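Local coordinates for protein alpha-L-rhamnosidase (Streptomyces avermitilis, PDB 3W5M) that hydrolyses terminal non-reducing alpha-L-rhamnose from citrus flavonoids and gum arabic, and binds L-rhamnose through a separate calcium-dependent carbohydrate-binding module, at residues Val184-Gly188 and Ala189-Arg193; Ile209-Leu212 and Asp213-Ser217. All blocks are in the same frame, centred on the assembly; numbering follows the deposited sequence.

Both contacts lie in the carbohydrate-binding module CBM67, a beta-sandwich, away from its calcium and rhamnose site. Contact 1 comes first along the chain and closes the tight turn of the hairpin 181-186/189-193, at one edge of a five-stranded antiparallel sheet. The chain then passes to strand 207-210, an edge strand of the facing four-stranded sheet, and contact 2 winds the bend that leaves it for strand 218-227 of the first sheet. The two are in series, neither nested nor crossed. They meet where His214 packs on Val186, Ala189 and Val191, and where Asp187 OD2 and His216 NE2 probably share a hydrogen bond, tying the hairpin turn to the loop that follows contact 2's bend.

Contact 1. Residues Val184-Gly188 and Ala189-Arg193; sequences VSVDG and AEVAR
Val184 and Ala192 form the snug end of this hairpin: Val184 N donates to Ala192 O at 2.9 Å, nearly straight, and Val184 CG1 lies 3.9 Å from Ala192 CB. That methyl sits between its own backbone N and carbonyl carbon (chi1 52°), which leans it along the shared face toward Ala192; Leu174, Ile176 and Val224 also pack on this side chain. Val184 O takes Val191 N at 2.8 Å and, weakly, Ala192 N. Val191 and Ala192 thus both face Val184, a classic beta bulge, and one register step is absorbed there. Val191 CG1 and CG2 reach Val186 CG2 and Val184 CG1 respectively, each at 4.1 Å. At the other end a type I' turn, Val186 to Ala189, reverses the chain; Gly188 takes a positive phi of 92°. Val186 and Ala189 exchange two backbone bonds, and in both the donor stands above the carbonyl plane. On the face away from Val184 and Val186, Ser185 OG is hydrogen-bonded to Arg269. The solvent side is looser: exposed Glu190 stretches out, CG anti to its N, and its OE1 meets Arg193 NH2 at 2.9 Å in a salt bridge of poor hydrogen-bond angle.

Contact 2. Residues Ile209-Leu212 and Asp213-Ser217; sequences IDVL and DHVHS
A single carbonyl, Val211 O, gathers two successive amides: His214 N at 3.0 Å, fairly straight, and Val215 N at 3.2 Å, a weak and bent bond. The His214 N-H arrives well above the carbonyl plane, 55° out of it. The side chains follow the same wrap. Val215 CG1 and CG2 both come to 3.7 Å from Val211 O, and Val215 CG1 also meets Val211 CG2, the two valines crossing at a slant. With Ala172 touching both and Leu174 and Val191 also against Val211, this inner side is apolar; Val211 itself is buried. The stretch leaves edge strand 207-210 of the CBM67 sandwich through an Asx turn: Asp210 OD1 accepts Leu212 N at 3.0 Å, on the anti side and somewhat out of the carboxylate plane. Asp210 CG stands anti to its backbone N (chi1 -171°), which lets the carboxylate reach forward along the chain to Leu212 N. A water donates to the same Asp210 OD1 and accepts from Asp213 N at 3.1 Å, linking the Asx turn to the type I beta turn Val211-His214 on its exposed side. Asp213 OD1 lies 2.8 Å from this water and 4.9 Å from Asp210 OD1, so the two carboxylates probably raise each other's proton affinity slightly. Further on, His216 ND1 donates close to its ring plane to Ser217 O, while NE2 is probably hydrogen-bonded to Asp187.

Contact 1. Residues Val184-Gly188 and Ala189-Arg193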
loop_
_atom_site.group_PDB
_atom_site.type_symbol
_atom_site.label_atom_id
_atom_site.label_comp_id
_atom_site.label_asym_id
_atom_site.label_seq_id
_atom_site.Cartn_x
_atom_site.Cartn_y
_atom_site.Cartn_z
ATOM N N VAL A 184 13.609 -16.713 -32.640
ATOM C CA VAL A 184 14.726 -16.129 -33.364
ATOM C C VAL A 184 16.060 -16.730 -32.890
ATOM O O VAL A 184 16.231 -17.023 -31.689
ATOM C CB VAL A 184 14.703 -14.577 -33.287
ATOM C CG1 VAL A 184 14.578 -14.096 -31.838
ATOM C CG2 VAL A 184 15.916 -13.986 -33.975
ATOM N N SER A 185 16.957 -16.935 -33.851
ATOM C CA SER A 185 18.303 -17.471 -33.615
ATOM C C SER A 185 19.381 -16.638 -34.291
ATOM O O SER A 185 19.131 -15.963 -35.297
ATOM C CB SER A 185 18.373 -18.929 -34.075
ATOM O OG SER A 185 18.186 -19.040 -35.479
ATOM N N VAL A 186 20.591 -16.698 -33.733
ATOM C CA VAL A 186 21.783 -16.184 -34.371
ATOM C C VAL A 186 22.824 -17.307 -34.546
ATOM O O VAL A 186 23.136 -18.017 -33.583
ATOM C CB VAL A 186 22.424 -15.032 -33.564
ATOM C CG1 VAL A 186 23.568 -14.433 -34.372
ATOM C CG2 VAL A 186 21.392 -13.954 -33.228
ATOM N N ASP A 187 23.335 -17.451 -35.773
ATOM C CA ASP A 187 24.273 -18.518 -36.184
ATOM C C ASP A 187 23.855 -19.911 -35.702
ATOM O O ASP A 187 24.705 -20.754 -35.366
ATOM C CB ASP A 187 25.724 -18.193 -35.776
ATOM C CG ASP A 187 26.415 -17.187 -36.738
ATOM O OD1 ASP A 187 25.825 -16.766 -37.770
ATOM O OD2 ASP A 187 27.574 -16.818 -36.451
ATOM N N GLY A 188 22.546 -20.145 -35.686
ATOM C CA GLY A 188 21.984 -21.424 -35.249
ATOM C C GLY A 188 21.612 -21.518 -33.772
ATOM O O GLY A 188 21.003 -22.497 -33.349
ATOM N N ALA A 189 21.959 -20.527 -32.967
ATOM C CA ALA A 189 21.581 -20.608 -31.556
ATOM C C ALA A 189 20.372 -19.722 -31.259
ATOM O O ALA A 189 20.426 -18.521 -31.498
ATOM C CB ALA A 189 22.768 -20.214 -30.678
ATOM N N GLU A 190 19.291 -20.309 -30.734
ATOM C CA GLU A 190 18.085 -19.534 -30.384
ATOM C C GLU A 190 18.388 -18.499 -29.293
ATOM O O GLU A 190 19.051 -18.809 -28.303
ATOM C CB GLU A 190 16.949 -20.465 -29.938
ATOM C CG GLU A 190 15.630 -19.772 -29.673
ATOM C CD GLU A 190 14.526 -20.757 -29.320
ATOM O OE1 GLU A 190 13.946 -21.380 -30.240
ATOM O OE2 GLU A 190 14.233 -20.908 -28.117
ATOM N N VAL A 191 17.914 -17.271 -29.469
ATOM C CA VAL A 191 18.170 -16.226 -28.480
ATOM C C VAL A 191 16.894 -15.705 -27.812
ATOM O O VAL A 191 16.974 -15.048 -26.771
ATOM C CB VAL A 191 19.011 -15.058 -29.039
ATOM C CG1 VAL A 191 20.348 -15.571 -29.565
ATOM C CG2 VAL A 191 18.252 -14.269 -30.122
ATOM N N ALA A 192 15.731 -15.998 -28.398
ATOM C CA ALA A 192 14.440 -15.582 -27.841
ATOM C C ALA A 192 13.305 -16.269 -28.585
ATOM O O ALA A 192 13.441 -16.599 -29.764
ATOM C CB ALA A 192 14.279 -14.069 -27.954
ATOM N N ARG A 193 12.193 -16.462 -27.886
ATOM C CA ARG A 193 10.949 -16.961 -28.476
ATOM C C ARG A 193 9.747 -16.554 -27.647
ATOM O O ARG A 193 9.871 -16.234 -26.469
ATOM C CB ARG A 193 10.957 -18.489 -28.626
ATOM C CG ARG A 193 10.854 -19.263 -27.320
ATOM C CD ARG A 193 10.221 -20.646 -27.507
ATOM N NE ARG A 193 10.963 -21.471 -28.458
ATOM C CZ ARG A 193 10.512 -21.883 -29.647
ATOM N NH1 ARG A 193 9.284 -21.577 -30.060
ATOM N NH2 ARG A 193 11.294 -22.617 -30.423
#

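Contact 2. Residues Ile209-Leu212 and Asp213-Ser217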
loop_
_atom_site.group_PDB
_atom_site.type_symbol
_atom_site.label_atom_id
_atom_site.label_comp_id
_atom_site.label_asym_id
_atom_site.label_seq_id
_atom_site.Cartn_x
_atom_site.Cartn_y
_atom_site.Cartn_z
ATOM N N ILE A 209 16.369 -7.904 -26.154
ATOM C CA ILE A 209 17.277 -8.980 -25.710
ATOM C C ILE A 209 18.714 -8.537 -25.962
ATOM O O ILE A 209 19.028 -8.079 -27.053
ATOM C CB ILE A 209 17.061 -10.301 -26.496
ATOM C CG1 ILE A 209 15.589 -10.739 -26.492
ATOM C CG2 ILE A 209 17.943 -11.429 -25.928
ATOM C CD1 ILE A 209 14.861 -10.420 -27.785
ATOM N N ASP A 210 19.584 -8.658 -24.963
ATOM C CA ASP A 210 21.008 -8.455 -25.216
ATOM C C ASP A 210 21.544 -9.683 -25.955
ATOM O O ASP A 210 21.368 -10.789 -25.487
ATOM C CB ASP A 210 21.792 -8.223 -23.910
ATOM C CG ASP A 210 23.242 -7.784 -24.168
ATOM O OD1 ASP A 210 24.010 -8.547 -24.798
ATOM O OD2 ASP A 210 23.619 -6.661 -23.761
ATOM N N VAL A 211 22.210 -9.473 -27.095
ATOM C CA VAL A 211 22.713 -10.570 -27.941
ATOM C C VAL A 211 24.212 -10.471 -28.217
ATOM O O VAL A 211 24.717 -11.088 -29.160
ATOM C CB VAL A 211 21.958 -10.666 -29.306
ATOM C CG1 VAL A 211 20.517 -11.102 -29.085
ATOM C CG2 VAL A 211 22.005 -9.341 -30.066
ATOM N N LEU A 212 24.924 -9.701 -27.399
ATOM C CA LEU A 212 26.366 -9.566 -27.585
ATOM C C LEU A 212 27.080 -10.934 -27.574
ATOM O O LEU A 212 28.034 -11.136 -28.342
ATOM C CB LEU A 212 26.968 -8.606 -26.557
ATOM C CG LEU A 212 28.488 -8.358 -26.597
ATOM C CD1 LEU A 212 28.889 -7.611 -27.852
ATOM C CD2 LEU A 212 28.925 -7.583 -25.356
ATOM N N ASP A 213 26.613 -11.859 -26.728
ATOM C CA ASP A 213 27.189 -13.224 -26.596
ATOM C C ASP A 213 26.984 -14.142 -27.804
ATOM O O ASP A 213 27.503 -15.264 -27.811
ATOM C CB ASP A 213 26.666 -13.932 -25.329
ATOM C CG ASP A 213 25.132 -14.046 -25.308
ATOM O OD1 ASP A 213 24.472 -13.251 -26.019
ATOM O OD2 ASP A 213 24.571 -14.906 -24.583
ATOM N N HIS A 214 26.232 -13.682 -28.812
ATOM C CA HIS A 214 25.979 -14.472 -30.036
ATOM C C HIS A 214 26.355 -13.781 -31.348
ATOM O O HIS A 214 26.354 -14.426 -32.386
ATOM C CB HIS A 214 24.524 -14.950 -30.114
ATOM C CG HIS A 214 24.186 -15.993 -29.101
ATOM N ND1 HIS A 214 24.509 -17.323 -29.268
ATOM C CD2 HIS A 214 23.579 -15.900 -27.896
ATOM C CE1 HIS A 214 24.107 -18.007 -28.212
ATOM N NE2 HIS A 214 23.548 -17.166 -27.360
ATOM N N VAL A 215 26.697 -12.494 -31.314
ATOM C CA VAL A 215 27.124 -11.802 -32.541
ATOM C C VAL A 215 28.628 -11.576 -32.634
ATOM O O VAL A 215 29.335 -11.566 -31.617
ATOM C CB VAL A 215 26.400 -10.457 -32.766
ATOM C CG1 VAL A 215 24.889 -10.666 -32.812
ATOM C CG2 VAL A 215 26.799 -9.441 -31.718
ATOM N N HIS A 216 29.104 -11.405 -33.861
ATOM C CA HIS A 216 30.518 -11.168 -34.109
ATOM C C HIS A 216 30.689 -10.341 -35.368
ATOM O O HIS A 216 29.733 -10.070 -36.086
ATOM C CB HIS A 216 31.274 -12.506 -34.214
ATOM C CG HIS A 216 30.591 -13.510 -35.084
ATOM N ND1 HIS A 216 30.797 -13.580 -36.445
ATOM C CD2 HIS A 216 29.667 -14.459 -34.794
ATOM C CE1 HIS A 216 30.040 -14.535 -36.954
ATOM N NE2 HIS A 216 29.354 -15.090 -35.972
ATOM N N SER A 217 31.915 -9.935 -35.652
ATOM C CA SER A 217 32.167 -9.185 -36.851
ATOM C C SER A 217 32.004 -10.104 -38.054
ATOM O O SER A 217 32.096 -11.327 -37.929
ATOM C CB SER A 217 33.580 -8.591 -36.801
ATOM O OG SER A 217 34.541 -9.545 -37.217
HETATM O O HOH W 1 24.742 -10.944 -24.386
#